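Filamentous hemagglutinin (PDB 1RWR) is a Bordetella pertussis adhesin whose secretion domain, a right-handed beta-helix, probably directs its export by the two-partner secretion pathway. Local coordinates at residues S84-A89 with I103-G108; Q37-A42 with I76-T81; S256-I261 with K276-V281; G240-G245 with E260-D265. All coordinates share one frame; numbering follows the deposited sequence.

Contact 1: residues S84-A89 with I103-G108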
loop_
_atom_site.group_PDB
_atom_site.type_symbol
_atom_site.label_atom_id
_atom_site.label_comp_id
_atom_site.label_asym_id
_atom_site.label_seq_id
_atom_site.Cartn_x
_atom_site.Cartn_y
_atom_site.Cartn_z
ATOM N N SER A 84 6.961 -16.737 -4.439
ATOM C CA SER A 84 6.962 -16.548 -2.990
ATOM C C SER A 84 6.321 -15.200 -2.662
ATOM O O SER A 84 6.515 -14.261 -3.415
ATOM C CB SER A 84 8.386 -16.599 -2.410
ATOM O OG SER A 84 9.195 -15.413 -2.662
ATOM N N PRO A 85 5.563 -15.124 -1.564
ATOM C CA PRO A 85 5.064 -13.833 -1.064
ATOM C C PRO A 85 6.184 -12.979 -0.459
ATOM O O PRO A 85 7.338 -13.475 -0.317
ATOM C CB PRO A 85 4.063 -14.249 0.030
ATOM C CG PRO A 85 4.650 -15.539 0.586
ATOM C CD PRO A 85 5.167 -16.227 -0.678
ATOM N N SER A 86 5.849 -11.739 -0.082
ATOM C CA SER A 86 6.790 -10.803 0.530
ATOM C C SER A 86 6.373 -10.493 1.954
ATOM O O SER A 86 5.185 -10.308 2.228
ATOM C CB SER A 86 6.807 -9.477 -0.229
ATOM O OG SER A 86 7.313 -9.625 -1.523
ATOM N N ARG A 87 7.338 -10.394 2.843
ATOM C CA ARG A 87 7.124 -9.864 4.164
ATOM C C ARG A 87 7.840 -8.512 4.225
ATOM O O ARG A 87 8.977 -8.390 3.758
ATOM C CB ARG A 87 7.705 -10.824 5.214
ATOM C CG ARG A 87 7.458 -10.402 6.592
ATOM C CD ARG A 87 7.764 -11.458 7.691
ATOM N NE ARG A 87 7.477 -10.806 8.970
ATOM C CZ ARG A 87 8.307 -9.987 9.628
ATOM N NH1 ARG A 87 9.569 -9.776 9.229
ATOM N NH2 ARG A 87 7.873 -9.407 10.732
ATOM N N LEU A 88 7.180 -7.516 4.820
ATOM C CA LEU A 88 7.726 -6.169 5.000
ATOM C C LEU A 88 7.617 -5.720 6.441
ATOM O O LEU A 88 6.506 -5.568 6.988
ATOM C CB LEU A 88 6.966 -5.169 4.139
ATOM C CG LEU A 88 6.798 -5.528 2.674
ATOM C CD1 LEU A 88 5.901 -4.521 1.968
ATOM C CD2 LEU A 88 8.171 -5.640 1.985
ATOM N N ALA A 89 8.769 -5.447 7.028
ATOM C CA ALA A 89 8.897 -4.944 8.391
ATOM C C ALA A 89 10.077 -4.013 8.442
ATOM O O ALA A 89 11.121 -4.327 7.865
ATOM C CB ALA A 89 9.153 -6.126 9.391
ATOM N N ILE A 103 5.362 -1.590 -4.137
ATOM C CA ILE A 103 5.798 -2.963 -3.909
ATOM C C ILE A 103 4.686 -3.887 -4.412
ATOM O O ILE A 103 3.583 -3.872 -3.917
ATOM C CB ILE A 103 6.104 -3.241 -2.416
ATOM C CG1 ILE A 103 7.035 -2.188 -1.765
ATOM C CG2 ILE A 103 6.702 -4.679 -2.272
ATOM C CD1 ILE A 103 8.297 -2.054 -2.386
ATOM N N ALA A 104 4.987 -4.682 -5.421
ATOM C CA ALA A 104 4.006 -5.541 -6.098
ATOM C C ALA A 104 4.411 -6.996 -6.032
ATOM O O ALA A 104 5.473 -7.396 -6.536
ATOM C CB ALA A 104 3.839 -5.104 -7.552
ATOM N N ASN A 105 3.559 -7.823 -5.437
ATOM C CA ASN A 105 3.810 -9.244 -5.387
ATOM C C ASN A 105 2.446 -9.988 -5.461
ATOM O O ASN A 105 1.713 -10.045 -4.479
ATOM C CB ASN A 105 4.594 -9.606 -4.122
ATOM C CG ASN A 105 5.007 -11.087 -4.115
ATOM O OD1 ASN A 105 4.438 -11.896 -4.879
ATOM N ND2 ASN A 105 5.949 -11.445 -3.263
ATOM N N PRO A 106 2.090 -10.518 -6.621
ATOM C CA PRO A 106 0.824 -11.239 -6.760
ATOM C C PRO A 106 0.647 -12.427 -5.821
ATOM O O PRO A 106 -0.479 -12.824 -5.593
ATOM C CB PRO A 106 0.813 -11.660 -8.228
ATOM C CG PRO A 106 1.590 -10.582 -8.885
ATOM C CD PRO A 106 2.743 -10.311 -7.938
ATOM N N ASN A 107 1.725 -12.943 -5.275
ATOM C CA ASN A 107 1.647 -14.069 -4.343
ATOM C C ASN A 107 1.184 -13.695 -2.957
ATOM O O ASN A 107 0.793 -14.560 -2.171
ATOM C CB ASN A 107 2.994 -14.742 -4.270
ATOM C CG ASN A 107 3.478 -15.171 -5.637
ATOM O OD1 ASN A 107 2.787 -15.954 -6.340
ATOM N ND2 ASN A 107 4.599 -14.628 -6.062
ATOM N N GLY A 108 1.234 -12.399 -2.640
ATOM C CA GLY A 108 0.835 -11.914 -1.341
ATOM C C GLY A 108 1.886 -11.059 -0.666
ATOM O O GLY A 108 3.080 -11.151 -0.963
#

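Contact 2: residues Q37-A42 with I76-T81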
loop_
_atom_site.group_PDB
_atom_site.type_symbol
_atom_site.label_atom_id
_atom_site.label_comp_id
_atom_site.label_asym_id
_atom_site.label_seq_id
_atom_site.Cartn_x
_atom_site.Cartn_y
_atom_site.Cartn_z
ATOM N N GLN A 37 13.384 -11.887 -7.865
ATOM C CA GLN A 37 12.955 -13.263 -7.621
ATOM C C GLN A 37 12.298 -13.386 -6.235
ATOM O O GLN A 37 11.272 -14.082 -6.097
ATOM C CB GLN A 37 14.164 -14.188 -7.709
ATOM C CG GLN A 37 13.825 -15.639 -7.858
ATOM C CD GLN A 37 14.036 -16.415 -6.588
ATOM O OE1 GLN A 37 15.079 -16.279 -5.922
ATOM N NE2 GLN A 37 13.050 -17.242 -6.233
ATOM N N GLN A 38 12.904 -12.716 -5.247
ATOM C CA GLN A 38 12.439 -12.636 -3.873
ATOM C C GLN A 38 12.596 -11.200 -3.360
ATOM O O GLN A 38 13.652 -10.570 -3.569
ATOM C CB GLN A 38 13.267 -13.567 -2.968
ATOM C CG GLN A 38 12.987 -15.034 -3.216
ATOM C CD GLN A 38 13.671 -15.912 -2.230
ATOM O OE1 GLN A 38 13.212 -16.041 -1.075
ATOM N NE2 GLN A 38 14.783 -16.504 -2.643
ATOM N N PHE A 39 11.540 -10.676 -2.739
ATOM C CA PHE A 39 11.590 -9.347 -2.089
ATOM C C PHE A 39 10.989 -9.386 -0.704
ATOM O O PHE A 39 9.784 -9.671 -0.535
ATOM C CB PHE A 39 10.874 -8.292 -2.932
ATOM C CG PHE A 39 11.093 -6.908 -2.435
ATOM C CD1 PHE A 39 12.197 -6.189 -2.859
ATOM C CD2 PHE A 39 10.215 -6.331 -1.511
ATOM C CE1 PHE A 39 12.442 -4.904 -2.373
ATOM C CE2 PHE A 39 10.483 -5.063 -0.988
ATOM C CZ PHE A 39 11.590 -4.363 -1.423
ATOM N N ASN A 40 11.820 -9.127 0.289
ATOM C CA ASN A 40 11.416 -9.089 1.674
ATOM C C ASN A 40 12.222 -8.018 2.366
ATOM O O ASN A 40 13.412 -7.830 2.052
ATOM C CB ASN A 40 11.686 -10.459 2.350
ATOM C CG ASN A 40 10.919 -11.564 1.715
ATOM O OD1 ASN A 40 9.733 -11.750 2.015
ATOM N ND2 ASN A 40 11.548 -12.279 0.782
ATOM N N VAL A 41 11.626 -7.381 3.363
ATOM C CA VAL A 41 12.289 -6.374 4.170
ATOM C C VAL A 41 12.074 -6.766 5.649
ATOM O O VAL A 41 10.961 -7.079 6.075
ATOM C CB VAL A 41 11.737 -4.958 3.889
ATOM C CG1 VAL A 41 12.439 -3.935 4.760
ATOM C CG2 VAL A 41 11.916 -4.609 2.409
ATOM N N ALA A 42 13.163 -6.732 6.404
ATOM C CA ALA A 42 13.155 -7.018 7.833
ATOM C C ALA A 42 13.762 -5.867 8.596
ATOM O O ALA A 42 14.486 -5.062 8.046
ATOM C CB ALA A 42 13.944 -8.264 8.086
ATOM N N ILE A 76 9.593 4.259 -7.706
ATOM C CA ILE A 76 10.406 3.073 -7.612
ATOM C C ILE A 76 9.430 1.911 -7.398
ATOM O O ILE A 76 8.713 1.860 -6.406
ATOM C CB ILE A 76 11.390 3.198 -6.410
ATOM C CG1 ILE A 76 12.419 4.346 -6.629
ATOM C CG2 ILE A 76 12.157 1.884 -6.212
ATOM C CD1 ILE A 76 13.156 4.788 -5.383
ATOM N N LEU A 77 9.384 1.019 -8.389
ATOM C CA LEU A 77 8.603 -0.178 -8.364
ATOM C C LEU A 77 9.511 -1.375 -8.117
ATOM O O LEU A 77 10.507 -1.559 -8.827
ATOM C CB LEU A 77 8.003 -0.357 -9.746
ATOM C CG LEU A 77 7.251 -1.645 -10.053
ATOM C CD1 LEU A 77 6.043 -1.885 -9.136
ATOM C CD2 LEU A 77 6.796 -1.552 -11.507
ATOM N N ALA A 78 9.164 -2.167 -7.121
ATOM C CA ALA A 78 9.778 -3.435 -6.835
ATOM C C ALA A 78 8.708 -4.473 -7.110
ATOM O O ALA A 78 7.692 -4.487 -6.420
ATOM C CB ALA A 78 10.208 -3.514 -5.334
ATOM N N GLU A 79 8.922 -5.313 -8.117
ATOM C CA GLU A 79 7.971 -6.340 -8.542
ATOM C C GLU A 79 8.577 -7.709 -8.352
ATOM O O GLU A 79 9.667 -7.955 -8.847
ATOM C CB GLU A 79 7.679 -6.189 -10.046
ATOM C CG GLU A 79 6.692 -7.209 -10.563
ATOM C CD GLU A 79 6.592 -7.276 -12.084
ATOM O OE1 GLU A 79 7.216 -6.462 -12.766
ATOM O OE2 GLU A 79 5.809 -8.113 -12.604
ATOM N N VAL A 80 7.900 -8.587 -7.637
ATOM C CA VAL A 80 8.359 -9.958 -7.483
ATOM C C VAL A 80 7.847 -10.796 -8.650
ATOM O O VAL A 80 6.646 -10.834 -8.917
ATOM C CB VAL A 80 7.897 -10.572 -6.154
ATOM C CG1 VAL A 80 8.201 -12.087 -6.104
ATOM C CG2 VAL A 80 8.551 -9.882 -4.998
ATOM N N THR A 81 8.773 -11.508 -9.306
ATOM C CA THR A 81 8.452 -12.299 -10.493
ATOM C C THR A 81 8.296 -13.805 -10.255
ATOM O O THR A 81 7.802 -14.492 -11.146
ATOM C CB THR A 81 9.527 -12.132 -11.533
ATOM O OG1 THR A 81 10.718 -12.739 -11.016
ATOM C CG2 THR A 81 9.855 -10.735 -11.743
#

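Contact 3: residues S256-I261 with K276-V281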
loop_
_atom_site.group_PDB
_atom_site.type_symbol
_atom_site.label_atom_id
_atom_site.label_comp_id
_atom_site.label_asym_id
_atom_site.label_seq_id
_atom_site.Cartn_x
_atom_site.Cartn_y
_atom_site.Cartn_z
ATOM N N SER A 256 -17.138 1.886 -0.403
ATOM C CA SER A 256 -17.890 1.421 -1.572
ATOM C C SER A 256 -17.731 -0.096 -1.652
ATOM O O SER A 256 -16.615 -0.624 -1.610
ATOM C CB SER A 256 -17.373 2.135 -2.828
ATOM O OG SER A 256 -17.917 1.588 -4.038
ATOM N N SER A 257 -18.849 -0.810 -1.740
ATOM C CA SER A 257 -18.826 -2.251 -1.809
ATOM C C SER A 257 -19.817 -2.769 -2.825
ATOM O O SER A 257 -20.912 -2.226 -2.941
ATOM C CB SER A 257 -19.128 -2.833 -0.427
ATOM O OG SER A 257 -19.140 -4.264 -0.446
ATOM N N GLN A 258 -19.445 -3.820 -3.537
ATOM C CA GLN A 258 -20.395 -4.535 -4.417
ATOM C C GLN A 258 -21.067 -5.687 -3.674
ATOM O O GLN A 258 -21.685 -6.561 -4.296
ATOM C CB GLN A 258 -19.718 -4.966 -5.716
ATOM C CG GLN A 258 -19.170 -3.787 -6.518
ATOM C CD GLN A 258 -20.224 -2.719 -6.763
ATOM O OE1 GLN A 258 -19.987 -1.512 -6.532
ATOM N NE2 GLN A 258 -21.403 -3.155 -7.213
ATOM N N GLY A 259 -20.932 -5.676 -2.348
ATOM C CA GLY A 259 -21.695 -6.525 -1.448
ATOM C C GLY A 259 -21.989 -5.783 -0.173
ATOM O O GLY A 259 -22.303 -4.597 -0.230
ATOM N N GLU A 260 -21.860 -6.480 0.949
ATOM C CA GLU A 260 -22.122 -5.970 2.298
ATOM C C GLU A 260 -21.087 -4.930 2.724
ATOM O O GLU A 260 -19.930 -4.935 2.266
ATOM C CB GLU A 260 -22.124 -7.151 3.280
ATOM C CG GLU A 260 -22.233 -6.833 4.745
ATOM C CD GLU A 260 -22.181 -8.068 5.636
ATOM O OE1 GLU A 260 -22.191 -9.211 5.099
ATOM O OE2 GLU A 260 -22.130 -7.890 6.859
ATOM N N ILE A 261 -21.517 -4.065 3.637
ATOM C CA ILE A 261 -20.595 -3.277 4.456
ATOM C C ILE A 261 -21.016 -3.428 5.900
ATOM O O ILE A 261 -22.201 -3.280 6.220
ATOM C CB ILE A 261 -20.648 -1.786 4.087
ATOM C CG1 ILE A 261 -20.240 -1.526 2.628
ATOM C CG2 ILE A 261 -19.802 -0.975 5.068
ATOM C CD1 ILE A 261 -20.578 -0.093 2.121
ATOM N N LYS A 276 -21.624 3.103 0.615
ATOM C CA LYS A 276 -22.437 2.723 -0.508
ATOM C C LYS A 276 -22.163 1.261 -0.789
ATOM O O LYS A 276 -21.053 0.901 -1.190
ATOM C CB LYS A 276 -22.135 3.562 -1.756
ATOM C CG LYS A 276 -22.219 5.088 -1.602
ATOM C CD LYS A 276 -23.578 5.642 -1.975
ATOM C CE LYS A 276 -23.532 7.144 -2.357
ATOM N NZ LYS A 276 -24.944 7.618 -2.624
ATOM N N GLY A 277 -23.161 0.411 -0.549
ATOM C CA GLY A 277 -23.023 -1.006 -0.835
ATOM C C GLY A 277 -24.134 -1.618 -1.637
ATOM O O GLY A 277 -25.249 -1.109 -1.667
ATOM N N ALA A 278 -23.855 -2.740 -2.274
ATOM C CA ALA A 278 -24.889 -3.453 -2.983
ATOM C C ALA A 278 -25.719 -4.296 -2.020
ATOM O O ALA A 278 -26.907 -4.440 -2.220
ATOM C CB ALA A 278 -24.300 -4.301 -4.085
ATOM N N GLY A 279 -25.112 -4.848 -0.989
ATOM C CA GLY A 279 -25.830 -5.608 0.006
ATOM C C GLY A 279 -26.202 -4.775 1.228
ATOM O O GLY A 279 -26.373 -3.570 1.128
ATOM N N VAL A 280 -26.377 -5.460 2.349
ATOM C CA VAL A 280 -26.706 -4.811 3.611
ATOM C C VAL A 280 -25.529 -3.980 4.076
ATOM O O VAL A 280 -24.410 -4.482 4.133
ATOM C CB VAL A 280 -27.022 -5.811 4.711
ATOM C CG1 VAL A 280 -27.292 -5.073 6.016
ATOM C CG2 VAL A 280 -28.211 -6.641 4.317
ATOM N N VAL A 281 -25.803 -2.729 4.427
ATOM C CA VAL A 281 -24.781 -1.807 4.921
ATOM C C VAL A 281 -25.143 -1.444 6.332
ATOM O O VAL A 281 -26.276 -0.989 6.574
ATOM C CB VAL A 281 -24.712 -0.539 4.050
ATOM C CG1 VAL A 281 -23.826 0.540 4.714
ATOM C CG2 VAL A 281 -24.200 -0.895 2.695
#

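Contact 4: residues G240-G245 with E260-D265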
loop_
_atom_site.group_PDB
_atom_site.type_symbol
_atom_site.label_atom_id
_atom_site.label_comp_id
_atom_site.label_asym_id
_atom_site.label_seq_id
_atom_site.Cartn_x
_atom_site.Cartn_y
_atom_site.Cartn_z
ATOM N N GLY A 240 -17.931 -8.784 0.842
ATOM C CA GLY A 240 -18.198 -7.762 1.837
ATOM C C GLY A 240 -17.005 -6.952 2.241
ATOM O O GLY A 240 -15.864 -7.362 2.053
ATOM N N VAL A 241 -17.264 -5.777 2.790
ATOM C CA VAL A 241 -16.288 -5.028 3.537
ATOM C C VAL A 241 -16.680 -5.071 4.999
ATOM O O VAL A 241 -17.734 -4.572 5.360
ATOM C CB VAL A 241 -16.259 -3.549 3.113
ATOM C CG1 VAL A 241 -15.290 -2.761 4.005
ATOM C CG2 VAL A 241 -15.878 -3.428 1.673
ATOM N N ARG A 242 -15.852 -5.697 5.807
ATOM C CA ARG A 242 -16.025 -5.725 7.247
ATOM C C ARG A 242 -14.837 -5.011 7.852
ATOM O O ARG A 242 -13.687 -5.390 7.647
ATOM C CB ARG A 242 -16.102 -7.128 7.794
ATOM C CG ARG A 242 -16.314 -7.134 9.328
ATOM C CD ARG A 242 -16.735 -8.457 9.875
ATOM N NE ARG A 242 -15.767 -9.515 9.600
ATOM C CZ ARG A 242 -15.956 -10.785 9.917
ATOM N NH1 ARG A 242 -17.079 -11.154 10.511
ATOM N NH2 ARG A 242 -15.031 -11.692 9.626
ATOM N N GLN A 243 -15.111 -3.993 8.629
ATOM C CA GLN A 243 -14.054 -3.232 9.267
ATOM C C GLN A 243 -14.533 -2.850 10.642
ATOM O O GLN A 243 -15.236 -1.837 10.802
ATOM C CB GLN A 243 -13.703 -1.993 8.433
ATOM C CG GLN A 243 -12.653 -0.984 9.045
ATOM C CD GLN A 243 -11.358 -1.569 9.692
ATOM O OE1 GLN A 243 -11.405 -2.476 10.512
ATOM N NE2 GLN A 243 -10.213 -0.981 9.373
ATOM N N LEU A 244 -14.164 -3.683 11.619
ATOM C CA LEU A 244 -14.540 -3.467 13.009
ATOM C C LEU A 244 -13.573 -2.549 13.749
ATOM O O LEU A 244 -13.918 -2.044 14.832
ATOM C CB LEU A 244 -14.627 -4.794 13.737
ATOM C CG LEU A 244 -15.495 -5.876 13.103
ATOM C CD1 LEU A 244 -15.514 -7.104 13.986
ATOM C CD2 LEU A 244 -16.875 -5.346 12.868
ATOM N N GLY A 245 -12.377 -2.355 13.195
ATOM C CA GLY A 245 -11.419 -1.353 13.671
ATOM C C GLY A 245 -11.966 0.065 13.523
ATOM O O GLY A 245 -12.541 0.372 12.492
ATOM N N GLU A 260 -21.860 -6.480 0.949
ATOM C CA GLU A 260 -22.122 -5.970 2.298
ATOM C C GLU A 260 -21.087 -4.930 2.724
ATOM O O GLU A 260 -19.930 -4.935 2.266
ATOM C CB GLU A 260 -22.124 -7.151 3.280
ATOM C CG GLU A 260 -22.233 -6.833 4.745
ATOM C CD GLU A 260 -22.181 -8.068 5.636
ATOM O OE1 GLU A 260 -22.191 -9.211 5.099
ATOM O OE2 GLU A 260 -22.130 -7.890 6.859
ATOM N N ILE A 261 -21.517 -4.065 3.637
ATOM C CA ILE A 261 -20.595 -3.277 4.456
ATOM C C ILE A 261 -21.016 -3.428 5.900
ATOM O O ILE A 261 -22.201 -3.280 6.220
ATOM C CB ILE A 261 -20.648 -1.786 4.087
ATOM C CG1 ILE A 261 -20.240 -1.526 2.628
ATOM C CG2 ILE A 261 -19.802 -0.975 5.068
ATOM C CD1 ILE A 261 -20.578 -0.093 2.121
ATOM N N ALA A 262 -20.050 -3.700 6.767
ATOM C CA ALA A 262 -20.268 -3.793 8.191
ATOM C C ALA A 262 -19.130 -3.045 8.899
ATOM O O ALA A 262 -17.988 -3.497 8.892
ATOM C CB ALA A 262 -20.269 -5.191 8.607
ATOM N N LEU A 263 -19.428 -1.879 9.460
ATOM C CA LEU A 263 -18.410 -1.104 10.176
ATOM C C LEU A 263 -18.705 -1.118 11.652
ATOM O O LEU A 263 -19.860 -1.343 12.079
ATOM C CB LEU A 263 -18.372 0.383 9.752
ATOM C CG LEU A 263 -18.107 0.689 8.279
ATOM C CD1 LEU A 263 -17.971 2.191 8.105
ATOM C CD2 LEU A 263 -16.862 -0.050 7.723
ATOM N N GLY A 264 -17.669 -0.807 12.409
ATOM C CA GLY A 264 -17.799 -0.416 13.810
ATOM C C GLY A 264 -17.994 1.084 13.934
ATOM O O GLY A 264 -18.920 1.649 13.354
ATOM N N ASP A 265 -17.172 1.725 14.748
ATOM C CA ASP A 265 -17.225 3.176 14.937
ATOM C C ASP A 265 -16.502 3.877 13.792
ATOM O O ASP A 265 -15.425 3.444 13.377
ATOM C CB ASP A 265 -16.564 3.561 16.264
ATOM C CG ASP A 265 -17.291 3.016 17.441
ATOM O OD1 ASP A 265 -18.470 2.657 17.322
ATOM O OD2 ASP A 265 -16.748 2.905 18.547
HETATM O O HOH W 1 -14.905 0.312 15.962
HETATM O O HOH W 2 -15.328 0.947 11.976
#

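Contact 1: residues S84-A89 with I103-G108
Asn105 holds its CG anti to the backbone N (chi1 -174°), which carries the amide across to Ser84 and Ser86. Ser86 turns its OG beside its own backbone N (chi1 -66°), and the hydroxyl meets that amide. Both N-H groups of Asn105 ND2 are used. One runs almost straight from Asn105 ND2 to Ser86 OG, 2.9 Å away. The other reaches Ser84 O, with Asn105 ND2 lying in the carbonyl plane on a lone pair. Both acceptors lie in the amide plane. Ser84 O also accepts from Asn107 ND2 at 3.3 Å, a more bent bond that comes from above the carbonyl plane. The stronger partner of Asn107 ND2 is Asp82 O. Asn105 OD1 takes the backbone N of Asn107 at 2.9 Å, which makes an Asx turn within the type I turn from Asn105 to Gly108. Backbone pairing starts at the last residue of this turn, where Ser86 N binds Gly108 O at 3.0 Å. Deeper in, Leu88 CD1 touches Ile103 CG2 at 4.3 Å. Ser86 OG is also bonded to Phe39 O. The buried Asn105 amide thus has partners for both its N-H groups and its oxygen, and this fixes its rotation at a corner of the beta-helix.

Contact 2: residues Q37-A42 with I76-T81
Thr81 OG1, which is hydrogen-bonded to Gln6 NE2, stands 4.1 Å from Gln37 CA where the CA atoms of the two segments come nearest each other. Gln37 itself sends its NE2 to Asp82. Between the segments the contact is apolar. Phe39 and Val80 carry most of it. Phe39 has CG anti to the backbone N (chi1 -170°), which brings the ring in over Ala78. Ala78 CB sits over one face, 4.2 Å from the centroid of the Phe39 ring and 17° off its normal. This is a CH-pi contact, displaced toward the rim at CD1 and CE1. The nearest ring atom is Phe39 CE1, 4.0 Å from Ala78 CB. Val80 fills the next position with both its methyls. Its CG2 presses on Phe39 CB at 3.5 Å, and Val80 CG1 lies 3.7 Å from Gln37 O. The chain turns a corner at Gln37, and Gln37 and Gln38 both face Val4 in a classic beta bulge. Beyond that corner Phe39 leans inward, while Ala78 and Val80 belong to strand 75-80. Leu3 also touches Phe39. Strand 75-80 lies between strands 31-36 and 99-104 in the long parallel sheet, and Ile103 of the latter touches both Phe39 and Ala78.

Contact 3: residues S256-I261 with K276-V281
Ser256 pairs with Lys276 in parallel register, its CA 3.2 Å from Lys276 O in a CA-H...O contact. Lys276 O also accepts from Ser257 N at 2.8 Å. Ser257 O accepts a weak bond from Ala278 N and a CA-H...O contact from Gly277 CA. The Ser257 hydroxyl works inside its own segment: OG accepts from Gly259 N, an ST turn, and donates to Glu260 O at 2.9 Å. The corner is thus tied together by one side chain. Gln258 meets the Ala278 methyl through its backbone oxygen, Ala278 CB lying 3.5 Å from Gln258 O. Gly259 O then accepts from Gly279 N at 2.9 Å, with the donor standing well above the carbonyl plane. Glu260 lays its CG against Val280 O at 3.3 Å. Ile261 N binds that same oxygen, so pairing resumes after the corner. Ile261 has CG1 beside its backbone N (chi1 -61°) and runs alongside Val281, the two pointing the same way, with Ile261 CD1 and Val281 CG2 3.8 Å apart. Two successive corners are therefore stacked. Strands 252-257 and 272-277 enter them as neighbours in the long parallel sheet, and strands 261-268 and 281-283 leave them as neighbours in another.

Contact 4: residues G240-G245 with E260-D265
Val241 has the most surface buried here, and Ala262 and Glu260 follow. The backbone of Val241 is gripped from both ends. Val241 N goes to Glu260 O at 2.8 Å, and Val241 O takes Ala262 N at 2.8 Å. Its side chain stands beside that of Ile261, with Val241 CB and Ile261 CG1 4.5 Å apart. Val255 touches both from strand 252-257 across the interior. Ala262 continues the pairing as its O accepts from Gln243 N at 2.9 Å. These two strands run parallel, 7° apart, as successive coils of the beta-helix. On the face with Ala262, the Arg242 CG lies 4.0 Å from Ala262 O. The Arg242 chain bends at chi3 (59°), and its guanidinium end makes a salt bridge to Asp218. Glu260 O also takes a CA-H...O contact from Gly240 CA, 3.3 Å away. The Glu260 side chain touches Tyr215 of strand 215-219. On the inner face, Leu263 CD2 packs on Gln243 CB at 3.8 Å. Gln243 bends away at chi2, and its NE2 binds Gly223 O while its OE1 accepts from Gly245 N. Past Gly264 the segments part, and one water joins Leu244 O to Asp265 N.

How the contacts relate
Contacts 1 and 2 are buried and touch each other: the Arg87 backbone bonds to the Asn40 side chain and to the Val41 backbone. Contacts 3 and 4 are only partly buried and lie nearer the C-terminal end. They share Glu260 and Ile261, and the side chain of Ser257 packs on Val241. The centres of contacts 2 and 3 are about 34 Å apart, yet both reach the same long parallel sheet, as does contact 1. Their chemistry differs. Contact 1 rests on asparagine amides at a corner, contact 2 on apolar packing inside the beta-helix. Contact 3 stacks two corners through backbone bonds, while contact 4 is regular parallel pairing that ends in bridging water.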